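Local coordinates for Lmo0325 protein (Listeria monocytogenes EGD-e, PDB 4RYK) that is a putative transcriptional regulator of the Rgg type that probably binds DNA through an N-terminal helix-turn-helix domain, at residues M61-L64 and D65-F68; E176-Q179 and I180-Q184; R272-Q275 and T276-E279. All coordinates share one frame; numbering follows the deposited sequence.

Interaction 1. Residues M61-L64 and D65-F68; sequences MVPL and DEFF
Pro-63 and Leu-64 open the helix that carries Asp-65 to Phe-68, Pro-63 at the N-cap, where a residue without an N-H costs nothing because its nitrogen lies outside the helical bonding. Asp-65, in the first turn, uses its carboxylate elsewhere, in a salt bridge with Arg-198 of its own chain and a hydrogen bond with Tyr-196 of the second subunit. Glu-66, extended, passes at a slant across Pro-63, its OE1 3.5 Å from Pro-63 CD. A water lies between Glu-66 OE1 (2.7 Å) and Met-61 O (2.6 Å), close enough to bond to either; Met-61, a selenomethionine with positive phi, ends the preceding helix in a Schellman motif. Glu-66 OE2 accepts from the backbone N of Leu-161 of the second subunit. Phe-67 N donates to Pro-63 O at 2.9 Å. Val-62 CG1, anti to its own nitrogen (chi1 175°), lies 3.9 Å from Phe-67 CB; this beta-branched apolar chain suits a buried place, where it also packs on Ile-17 of helix 10-20. Phe-68 N repeats the bond to Leu-64 O at 3.0 Å, and Leu-64 CD1 meets the edge of the Phe-68 ring at CE2, 3.7 Å away, the two side chains pointing the same way. Around this turn, Phe-67 packs on Tyr-10, Leu-13 and Ile-14 of helix 10-20 and edge-to-face on Phe-53 of helix 50-60, while Leu-64 packs on Phe-68 of the second subunit and Phe-68 on its Leu-64.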
HETATM    1  N   MSE A  61      13.024 -14.440   5.593  1.00 35.30           N
HETATM    2  CA  MSE A  61      12.839 -12.986   5.532  1.00 36.33           C
HETATM    3  C   MSE A  61      11.948 -12.523   4.399  1.00 35.42           C
HETATM    4  O   MSE A  61      12.264 -11.567   3.659  1.00 37.28           O
HETATM    5  CB  MSE A  61      14.202 -12.336   5.390  1.00 41.75           C
HETATM    6  CG  MSE A  61      14.794 -12.174   6.774  1.00 56.97           C
HETATM    7 SE   MSE A  61      16.138 -13.567   6.826  1.00 74.97          SE
HETATM    8  CE  MSE A  61      17.464 -12.460   5.806  1.00 58.25           C
ATOM      9  N   VAL A  62      10.830 -13.199   4.238  1.00 33.72           N
ATOM     10  CA  VAL A  62       9.854 -12.785   3.265  1.00 36.11           C
ATOM     11  C   VAL A  62       8.505 -12.651   3.967  1.00 34.77           C
ATOM     12  O   VAL A  62       7.999 -13.638   4.414  1.00 34.01           O
ATOM     13  CB  VAL A  62       9.736 -13.821   2.135  1.00 35.07           C
ATOM     14  CG1 VAL A  62       8.623 -13.429   1.201  1.00 36.76           C
ATOM     15  CG2 VAL A  62      11.043 -13.907   1.346  1.00 38.26           C
ATOM     16  N   PRO A  63       7.961 -11.433   4.085  1.00 34.88           N
ATOM     17  CA  PRO A  63       6.617 -11.298   4.695  1.00 36.02           C
ATOM     18  C   PRO A  63       5.587 -12.035   3.866  1.00 36.23           C
ATOM     19  O   PRO A  63       5.702 -12.139   2.640  1.00 35.87           O
ATOM     20  CB  PRO A  63       6.344  -9.778   4.647  1.00 37.16           C
ATOM     21  CG  PRO A  63       7.727  -9.146   4.684  1.00 38.33           C
ATOM     22  CD  PRO A  63       8.639 -10.117   3.934  1.00 38.41           C
ATOM     23  N   LEU A  64       4.584 -12.534   4.540  1.00 36.64           N
ATOM     24  CA  LEU A  64       3.460 -13.239   3.930  1.00 37.06           C
ATOM     25  C   LEU A  64       2.915 -12.564   2.676  1.00 34.36           C
ATOM     26  O   LEU A  64       2.738 -13.203   1.661  1.00 33.24           O
ATOM     27  CB  LEU A  64       2.355 -13.407   4.999  1.00 39.31           C
ATOM     28  CG  LEU A  64       1.124 -14.239   4.626  1.00 44.27           C
ATOM     29  CD1 LEU A  64       1.476 -15.658   4.246  1.00 42.49           C
ATOM     30  CD2 LEU A  64       0.103 -14.257   5.778  1.00 45.76           C
ATOM     31  N   ASP A  65       2.651 -11.268   2.722  1.00 33.30           N
ATOM     32  CA  ASP A  65       2.033 -10.640   1.575  1.00 34.03           C
ATOM     33  C   ASP A  65       3.002 -10.639   0.368  1.00 34.15           C
ATOM     34  O   ASP A  65       2.555 -10.701  -0.768  1.00 34.31           O
ATOM     35  CB  ASP A  65       1.691  -9.192   1.911  1.00 34.97           C
ATOM     36  CG  ASP A  65       0.842  -8.525   0.837  1.00 37.53           C
ATOM     37  OD1 ASP A  65      -0.354  -8.921   0.738  1.00 35.98           O
ATOM     38  OD2 ASP A  65       1.332  -7.596   0.127  1.00 35.83           O
ATOM     39  N   GLU A  66       4.304 -10.477   0.619  1.00 33.42           N
ATOM     40  CA  GLU A  66       5.309 -10.468  -0.482  1.00 32.86           C
ATOM     41  C   GLU A  66       5.364 -11.869  -1.035  1.00 32.65           C
ATOM     42  O   GLU A  66       5.447 -12.081  -2.258  1.00 34.81           O
ATOM     43  CB  GLU A  66       6.690 -10.031   0.027  1.00 34.20           C
ATOM     44  CG  GLU A  66       7.720  -9.975  -1.096  1.00 33.64           C
ATOM     45  CD  GLU A  66       9.137  -9.686  -0.649  1.00 32.54           C
ATOM     46  OE1 GLU A  66       9.408  -9.413   0.548  1.00 32.43           O
ATOM     47  OE2 GLU A  66       9.983  -9.704  -1.560  1.00 34.63           O
ATOM     48  N   PHE A  67       5.297 -12.861  -0.145  1.00 32.81           N
ATOM     49  CA  PHE A  67       5.332 -14.223  -0.622  1.00 34.22           C
ATOM     50  C   PHE A  67       4.185 -14.434  -1.615  1.00 37.92           C
ATOM     51  O   PHE A  67       4.401 -15.025  -2.690  1.00 33.34           O
ATOM     52  CB  PHE A  67       5.258 -15.238   0.536  1.00 34.36           C
ATOM     53  CG  PHE A  67       5.097 -16.663   0.072  1.00 35.46           C
ATOM     54  CD1 PHE A  67       3.834 -17.194  -0.156  1.00 37.14           C
ATOM     55  CD2 PHE A  67       6.212 -17.460  -0.161  1.00 36.83           C
ATOM     56  CE1 PHE A  67       3.669 -18.481  -0.630  1.00 38.34           C
ATOM     57  CE2 PHE A  67       6.047 -18.762  -0.647  1.00 38.35           C
ATOM     58  CZ  PHE A  67       4.779 -19.262  -0.859  1.00 38.84           C
ATOM     59  N   PHE A  68       2.968 -13.954  -1.259  1.00 33.53           N
ATOM     60  CA  PHE A  68       1.857 -14.191  -2.141  1.00 36.58           C
ATOM     61  C   PHE A  68       1.935 -13.405  -3.420  1.00 37.41           C
ATOM     62  O   PHE A  68       1.467 -13.866  -4.462  1.00 41.96           O
ATOM     63  CB  PHE A  68       0.462 -14.012  -1.469  1.00 38.44           C
ATOM     64  CG  PHE A  68       0.007 -15.254  -0.819  1.00 39.67           C
ATOM     65  CD1 PHE A  68      -0.656 -16.223  -1.546  1.00 46.67           C
ATOM     66  CD2 PHE A  68       0.365 -15.529   0.481  1.00 41.50           C
ATOM     67  CE1 PHE A  68      -1.038 -17.429  -0.967  1.00 46.68           C
ATOM     68  CE2 PHE A  68       0.022 -16.744   1.061  1.00 42.39           C
ATOM     69  CZ  PHE A  68      -0.682 -17.690   0.332  1.00 44.56           C
TER
HETATM   70  O   HOH W   1      11.836  -9.974   1.591  1.00 34.63           O

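Interaction 2. Residues E176-Q179 and I180-Q184; sequences EEVQ and IHFYQ
Val-178 and Phe-182, one helical turn apart, pack side by side in the opening turns of helix 176-193. With Val-178 CG1 anti to its nitrogen (chi1 174°), that methyl leans along the helix to Phe-182 CE2 at 3.4 Å, a close approach for two carbons. The Phe-182 ring lies beside it, pointing the same way, and the methyl comes in obliquely to the ring. In Ile-180, CG1 stands anti to the carbonyl carbon (chi1 -71°), which lays CG1 and CD1 back over the preceding turn. There CD1 reaches Glu-176 CG at 3.8 Å, crossing the aliphatic part of an extended glutamate whose carboxylate continues outward and makes a long, weak ion pair with Lys-219. Gln-179 is likewise extended beyond CG, and its NE2 donates to the carbonyl O of Ile-171 just before the helix. Beneath the side chains, the backbone is regular: Phe-182 N binds Val-178 O at 2.9 Å, and Tyr-183 N binds Gln-179 O at 2.9 Å. The chemistry thus divides by face: Phe-182 is buried against Phe-174, Trp-159 and Leu-153, Ile-180 and Glu-176 touch Tyr-222 of helix 220-235, and the acidic ends of Glu-176 and Glu-177 suit an exposed N-terminal turn, where negative charge should interact favourably with the helix dipole.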
ATOM      1  N   GLU A 176     -31.986   8.722   3.096  1.00 48.48           N
ATOM      2  CA  GLU A 176     -31.008   9.530   3.775  1.00 50.40           C
ATOM      3  C   GLU A 176     -30.758   9.067   5.193  1.00 45.99           C
ATOM      4  O   GLU A 176     -29.615   9.022   5.622  1.00 43.56           O
ATOM      5  CB  GLU A 176     -31.410  10.987   3.778  1.00 54.46           C
ATOM      6  CG  GLU A 176     -30.272  11.884   4.249  1.00 67.69           C
ATOM      7  CD  GLU A 176     -30.516  13.374   3.963  1.00 79.73           C
ATOM      8  OE1 GLU A 176     -31.423  13.718   3.175  1.00 94.64           O
ATOM      9  OE2 GLU A 176     -29.795  14.220   4.523  1.00 88.53           O
ATOM     10  N   GLU A 177     -31.804   8.687   5.917  1.00 42.71           N
ATOM     11  CA  GLU A 177     -31.606   8.279   7.291  1.00 42.78           C
ATOM     12  C   GLU A 177     -30.693   7.059   7.369  1.00 40.96           C
ATOM     13  O   GLU A 177     -29.864   6.945   8.247  1.00 39.61           O
ATOM     14  CB  GLU A 177     -32.936   7.950   7.953  1.00 45.67           C
ATOM     15  CG  GLU A 177     -32.823   7.769   9.442  1.00 46.44           C
ATOM     16  CD  GLU A 177     -34.092   7.136  10.060  1.00 52.19           C
ATOM     17  OE1 GLU A 177     -35.248   7.304   9.534  1.00 49.79           O
ATOM     18  OE2 GLU A 177     -33.894   6.418  11.072  1.00 50.77           O
ATOM     19  N   VAL A 178     -30.893   6.151   6.424  1.00 41.22           N
ATOM     20  CA  VAL A 178     -30.188   4.892   6.365  1.00 41.62           C
ATOM     21  C   VAL A 178     -28.746   5.159   5.878  1.00 38.82           C
ATOM     22  O   VAL A 178     -27.813   4.589   6.381  1.00 38.84           O
ATOM     23  CB  VAL A 178     -30.932   3.977   5.368  1.00 44.84           C
ATOM     24  CG1 VAL A 178     -30.194   2.686   5.131  1.00 45.61           C
ATOM     25  CG2 VAL A 178     -32.337   3.659   5.861  1.00 47.94           C
ATOM     26  N   GLN A 179     -28.589   6.022   4.887  1.00 40.48           N
ATOM     27  CA  GLN A 179     -27.254   6.429   4.440  1.00 41.35           C
ATOM     28  C   GLN A 179     -26.455   6.942   5.606  1.00 41.70           C
ATOM     29  O   GLN A 179     -25.323   6.541   5.787  1.00 40.62           O
ATOM     30  CB  GLN A 179     -27.313   7.524   3.423  1.00 44.33           C
ATOM     31  CG  GLN A 179     -27.918   7.087   2.103  1.00 50.71           C
ATOM     32  CD  GLN A 179     -28.119   8.263   1.149  1.00 55.29           C
ATOM     33  OE1 GLN A 179     -28.408   9.369   1.574  1.00 60.71           O
ATOM     34  NE2 GLN A 179     -27.961   8.019  -0.135  1.00 54.68           N
ATOM     35  N   ILE A 180     -27.048   7.801   6.431  1.00 42.85           N
ATOM     36  CA  ILE A 180     -26.343   8.361   7.594  1.00 40.16           C
ATOM     37  C   ILE A 180     -26.004   7.330   8.644  1.00 40.65           C
ATOM     38  O   ILE A 180     -24.886   7.325   9.186  1.00 41.55           O
ATOM     39  CB  ILE A 180     -27.155   9.497   8.206  1.00 44.17           C
ATOM     40  CG1 ILE A 180     -27.102  10.703   7.252  1.00 46.54           C
ATOM     41  CG2 ILE A 180     -26.653   9.855   9.606  1.00 43.97           C
ATOM     42  CD1 ILE A 180     -28.229  11.700   7.490  1.00 49.41           C
ATOM     43  N   HIS A 181     -26.962   6.463   8.944  1.00 39.62           N
ATOM     44  CA  HIS A 181     -26.739   5.366   9.862  1.00 40.59           C
ATOM     45  C   HIS A 181     -25.593   4.442   9.380  1.00 36.72           C
ATOM     46  O   HIS A 181     -24.727   4.060  10.151  1.00 35.11           O
ATOM     47  CB  HIS A 181     -28.053   4.561  10.062  1.00 44.32           C
ATOM     48  CG  HIS A 181     -27.868   3.275  10.814  1.00 48.70           C
ATOM     49  ND1 HIS A 181     -27.926   3.189  12.191  1.00 50.47           N
ATOM     50  CD2 HIS A 181     -27.608   2.015  10.374  1.00 53.37           C
ATOM     51  CE1 HIS A 181     -27.724   1.938  12.567  1.00 48.42           C
ATOM     52  NE2 HIS A 181     -27.540   1.203  11.485  1.00 52.53           N
ATOM     53  N   PHE A 182     -25.587   4.080   8.117  1.00 36.30           N
ATOM     54  CA  PHE A 182     -24.501   3.247   7.607  1.00 36.12           C
ATOM     55  C   PHE A 182     -23.142   3.987   7.659  1.00 38.77           C
ATOM     56  O   PHE A 182     -22.127   3.407   8.006  1.00 35.98           O
ATOM     57  CB  PHE A 182     -24.757   2.779   6.159  1.00 37.32           C
ATOM     58  CG  PHE A 182     -25.789   1.703   6.014  1.00 36.26           C
ATOM     59  CD1 PHE A 182     -26.037   0.773   7.008  1.00 40.90           C
ATOM     60  CD2 PHE A 182     -26.492   1.598   4.852  1.00 40.85           C
ATOM     61  CE1 PHE A 182     -26.998  -0.219   6.858  1.00 41.59           C
ATOM     62  CE2 PHE A 182     -27.476   0.629   4.701  1.00 43.43           C
ATOM     63  CZ  PHE A 182     -27.731  -0.284   5.699  1.00 41.35           C
ATOM     64  N   TYR A 183     -23.140   5.250   7.277  1.00 38.96           N
ATOM     65  CA  TYR A 183     -21.987   6.097   7.411  1.00 39.93           C
ATOM     66  C   TYR A 183     -21.385   6.092   8.831  1.00 40.45           C
ATOM     67  O   TYR A 183     -20.162   5.932   8.996  1.00 39.96           O
ATOM     68  CB  TYR A 183     -22.346   7.526   6.957  1.00 40.44           C
ATOM     69  CG  TYR A 183     -21.233   8.540   7.162  1.00 42.44           C
ATOM     70  CD1 TYR A 183     -20.275   8.724   6.201  1.00 44.38           C
ATOM     71  CD2 TYR A 183     -21.158   9.333   8.296  1.00 43.72           C
ATOM     72  CE1 TYR A 183     -19.250   9.644   6.387  1.00 45.35           C
ATOM     73  CE2 TYR A 183     -20.140  10.259   8.471  1.00 43.67           C
ATOM     74  CZ  TYR A 183     -19.189  10.401   7.509  1.00 46.55           C
ATOM     75  OH  TYR A 183     -18.141  11.296   7.632  1.00 49.43           O
ATOM     76  N   GLN A 184     -22.232   6.248   9.852  1.00 43.61           N
ATOM     77  CA  GLN A 184     -21.774   6.163  11.241  1.00 44.26           C
ATOM     78  C   GLN A 184     -21.162   4.785  11.539  1.00 42.23           C
ATOM     79  O   GLN A 184     -20.096   4.695  12.090  1.00 42.25           O
ATOM     80  CB  GLN A 184     -22.882   6.552  12.230  1.00 47.51           C
ATOM     81  CG  GLN A 184     -23.129   8.056  12.205  1.00 54.17           C
ATOM     82  CD  GLN A 184     -24.406   8.513  12.927  1.00 67.47           C
ATOM     83  OE1 GLN A 184     -25.188   7.719  13.498  1.00 72.97           O
ATOM     84  NE2 GLN A 184     -24.632   9.823  12.896  1.00 74.25           N
TER

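Interaction 3. Residues R272-Q275 and T276-E279; sequences RAIQ and TWKE
Arg-272 leaves the helix with CG anti to its nitrogen (chi1 171°) and then bends at chi2 and chi3, which folds the guanidinium forward over Thr-276 and on to Glu-279. Glu-279 instead places CG anti to its carbonyl carbon (chi1 -71°) and extends, returning its carboxylate toward the arginine. The two groups meet at the guanidinium edge with their planes 47° apart, in a salt bridge with NH1 3.2 Å from OE2 whose hydrogen bonds are weak. Stronger partners lie across the dimer: Arg-272 NH2 pairs with Glu-279 OE1 of the second subunit, and the reciprocal pair holds the other copy, so each charge is shared between chains. Gln-275, bent at chi2, adds a straight hydrogen bond from NE2 to Glu-279 OE2 at 3.2 Å; the oxygen lies in the Gln-275 amide plane, while NE2 comes to it on the anti side, well out of the carboxylate plane. Thr-276 is small enough to sit under the arginine, with OG1 over one guanidinium face. That hydroxyl donates to Arg-272 O at 2.8 Å, and Thr-276 N reaches the same oxygen at 2.9 Å from the opposite face of the carbonyl plane. On another side of the helix, Ala-273 CB lies 4.2 Å from Trp-277 CZ3, its small side chain leaving space for the indole. There Trp-277 wedges between helix 243-259, meeting Ile-247 and Val-248, and helix 283-300, where it stacks on Tyr-289; Ile-274 packs on Leu-293, while Thr-276 faces Thr-276 of the second subunit.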
ATOM      1  N   ARG A 272      -5.282  25.692  -7.958  1.00 44.94           N
ATOM      2  CA  ARG A 272      -3.969  25.231  -7.564  1.00 46.46           C
ATOM      3  C   ARG A 272      -3.933  23.674  -7.498  1.00 43.64           C
ATOM      4  O   ARG A 272      -2.947  23.037  -7.890  1.00 40.76           O
ATOM      5  CB  ARG A 272      -3.598  25.866  -6.250  1.00 49.33           C
ATOM      6  CG  ARG A 272      -2.358  25.291  -5.641  1.00 58.78           C
ATOM      7  CD  ARG A 272      -1.181  26.072  -6.105  1.00 68.11           C
ATOM      8  NE  ARG A 272      -0.675  25.757  -7.432  1.00 76.77           N
ATOM      9  CZ  ARG A 272       0.222  24.807  -7.721  1.00 87.22           C
ATOM     10  NH1 ARG A 272       0.645  24.677  -8.975  1.00 88.00           N
ATOM     11  NH2 ARG A 272       0.698  23.984  -6.782  1.00 91.98           N
ATOM     12  N   ALA A 273      -5.013  23.052  -7.036  1.00 41.18           N
ATOM     13  CA  ALA A 273      -5.045  21.611  -6.998  1.00 39.33           C
ATOM     14  C   ALA A 273      -4.967  21.022  -8.423  1.00 39.72           C
ATOM     15  O   ALA A 273      -4.208  20.092  -8.672  1.00 38.08           O
ATOM     16  CB  ALA A 273      -6.278  21.124  -6.288  1.00 40.90           C
ATOM     17  N   ILE A 274      -5.741  21.573  -9.342  1.00 38.17           N
ATOM     18  CA  ILE A 274      -5.694  21.150 -10.733  1.00 40.68           C
ATOM     19  C   ILE A 274      -4.293  21.290 -11.345  1.00 42.21           C
ATOM     20  O   ILE A 274      -3.808  20.379 -12.018  1.00 42.07           O
ATOM     21  CB  ILE A 274      -6.731  21.956 -11.519  1.00 42.55           C
ATOM     22  CG1 ILE A 274      -8.112  21.433 -11.164  1.00 44.17           C
ATOM     23  CG2 ILE A 274      -6.501  21.915 -13.040  1.00 44.58           C
ATOM     24  CD1 ILE A 274      -9.223  22.391 -11.535  1.00 46.22           C
ATOM     25  N   GLN A 275      -3.653  22.422 -11.113  1.00 42.35           N
ATOM     26  CA  GLN A 275      -2.285  22.637 -11.588  1.00 44.49           C
ATOM     27  C   GLN A 275      -1.315  21.650 -10.975  1.00 42.78           C
ATOM     28  O   GLN A 275      -0.350  21.248 -11.609  1.00 40.98           O
ATOM     29  CB  GLN A 275      -1.866  24.066 -11.243  1.00 50.31           C
ATOM     30  CG  GLN A 275      -0.502  24.542 -11.719  1.00 57.86           C
ATOM     31  CD  GLN A 275      -0.238  24.403 -13.214  1.00 67.07           C
ATOM     32  OE1 GLN A 275      -1.146  24.547 -14.058  1.00 66.93           O
ATOM     33  NE2 GLN A 275       1.046  24.124 -13.554  1.00 70.79           N
ATOM     34  N   THR A 276      -1.562  21.276  -9.722  1.00 40.28           N
ATOM     35  CA  THR A 276      -0.716  20.345  -9.031  1.00 39.68           C
ATOM     36  C   THR A 276      -0.852  18.981  -9.646  1.00 39.39           C
ATOM     37  O   THR A 276       0.145  18.303  -9.866  1.00 35.49           O
ATOM     38  CB  THR A 276      -1.010  20.291  -7.527  1.00 39.02           C
ATOM     39  OG1 THR A 276      -0.712  21.563  -6.935  1.00 39.04           O
ATOM     40  CG2 THR A 276      -0.116  19.271  -6.877  1.00 40.06           C
ATOM     41  N   TRP A 277      -2.076  18.554  -9.939  1.00 37.33           N
ATOM     42  CA  TRP A 277      -2.227  17.286 -10.639  1.00 37.35           C
ATOM     43  C   TRP A 277      -1.465  17.309 -11.987  1.00 39.01           C
ATOM     44  O   TRP A 277      -0.868  16.287 -12.391  1.00 36.47           O
ATOM     45  CB  TRP A 277      -3.690  16.939 -10.895  1.00 38.63           C
ATOM     46  CG  TRP A 277      -4.389  16.341  -9.705  1.00 37.51           C
ATOM     47  CD1 TRP A 277      -3.977  15.282  -8.976  1.00 36.21           C
ATOM     48  CD2 TRP A 277      -5.628  16.745  -9.158  1.00 36.51           C
ATOM     49  NE1 TRP A 277      -4.865  15.005  -7.999  1.00 37.19           N
ATOM     50  CE2 TRP A 277      -5.888  15.913  -8.075  1.00 37.27           C
ATOM     51  CE3 TRP A 277      -6.522  17.779  -9.443  1.00 41.18           C
ATOM     52  CZ2 TRP A 277      -7.030  16.033  -7.302  1.00 36.39           C
ATOM     53  CZ3 TRP A 277      -7.629  17.923  -8.663  1.00 38.24           C
ATOM     54  CH2 TRP A 277      -7.884  17.039  -7.606  1.00 37.97           C
ATOM     55  N   LYS A 278      -1.475  18.450 -12.670  1.00 39.70           N
ATOM     56  CA  LYS A 278      -0.735  18.560 -13.931  1.00 44.44           C
ATOM     57  C   LYS A 278       0.736  18.443 -13.713  1.00 41.81           C
ATOM     58  O   LYS A 278       1.394  17.719 -14.445  1.00 40.33           O
ATOM     59  CB  LYS A 278      -0.978  19.862 -14.671  1.00 49.68           C
ATOM     60  CG  LYS A 278      -2.353  19.887 -15.275  1.00 55.82           C
ATOM     61  CD  LYS A 278      -2.649  21.197 -15.964  1.00 60.52           C
ATOM     62  CE  LYS A 278      -4.100  21.225 -16.394  1.00 63.44           C
ATOM     63  NZ  LYS A 278      -4.433  22.518 -17.040  1.00 70.72           N
ATOM     64  N   GLU A 279       1.231  19.137 -12.701  1.00 40.23           N
ATOM     65  CA  GLU A 279       2.671  19.176 -12.466  1.00 43.00           C
ATOM     66  C   GLU A 279       3.211  17.820 -12.050  1.00 40.04           C
ATOM     67  O   GLU A 279       4.384  17.537 -12.253  1.00 41.58           O
ATOM     68  CB  GLU A 279       2.966  20.186 -11.405  1.00 43.18           C
ATOM     69  CG  GLU A 279       2.753  21.594 -11.891  1.00 48.38           C
ATOM     70  CD  GLU A 279       2.906  22.601 -10.776  1.00 50.90           C
ATOM     71  OE1 GLU A 279       2.967  22.168  -9.609  1.00 55.65           O
ATOM     72  OE2 GLU A 279       2.972  23.804 -11.062  1.00 50.59           O
TER

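Along the chain the three contacts come in series, each a local one within or at the start of a helix. Interaction 1 belongs to the N-terminal helix-turn-helix region, whereas interactions 2 and 3 share the Rgg C-terminal region, on helices 176-193 and 263-279. They are well separated: the centres of interactions 1 and 2 lie about 38 Å apart. Between the centres of interactions 1 and 3 the distance is about 36 Å. For the centres of interactions 2 and 3 it is about 33 Å, and none touches another. Interactions 1 and 3 both meet the second subunit, so the two subunits meet at both places, the putative DNA-binding part and again near the C-terminal end, while no other chain of the assembly touches interaction 2.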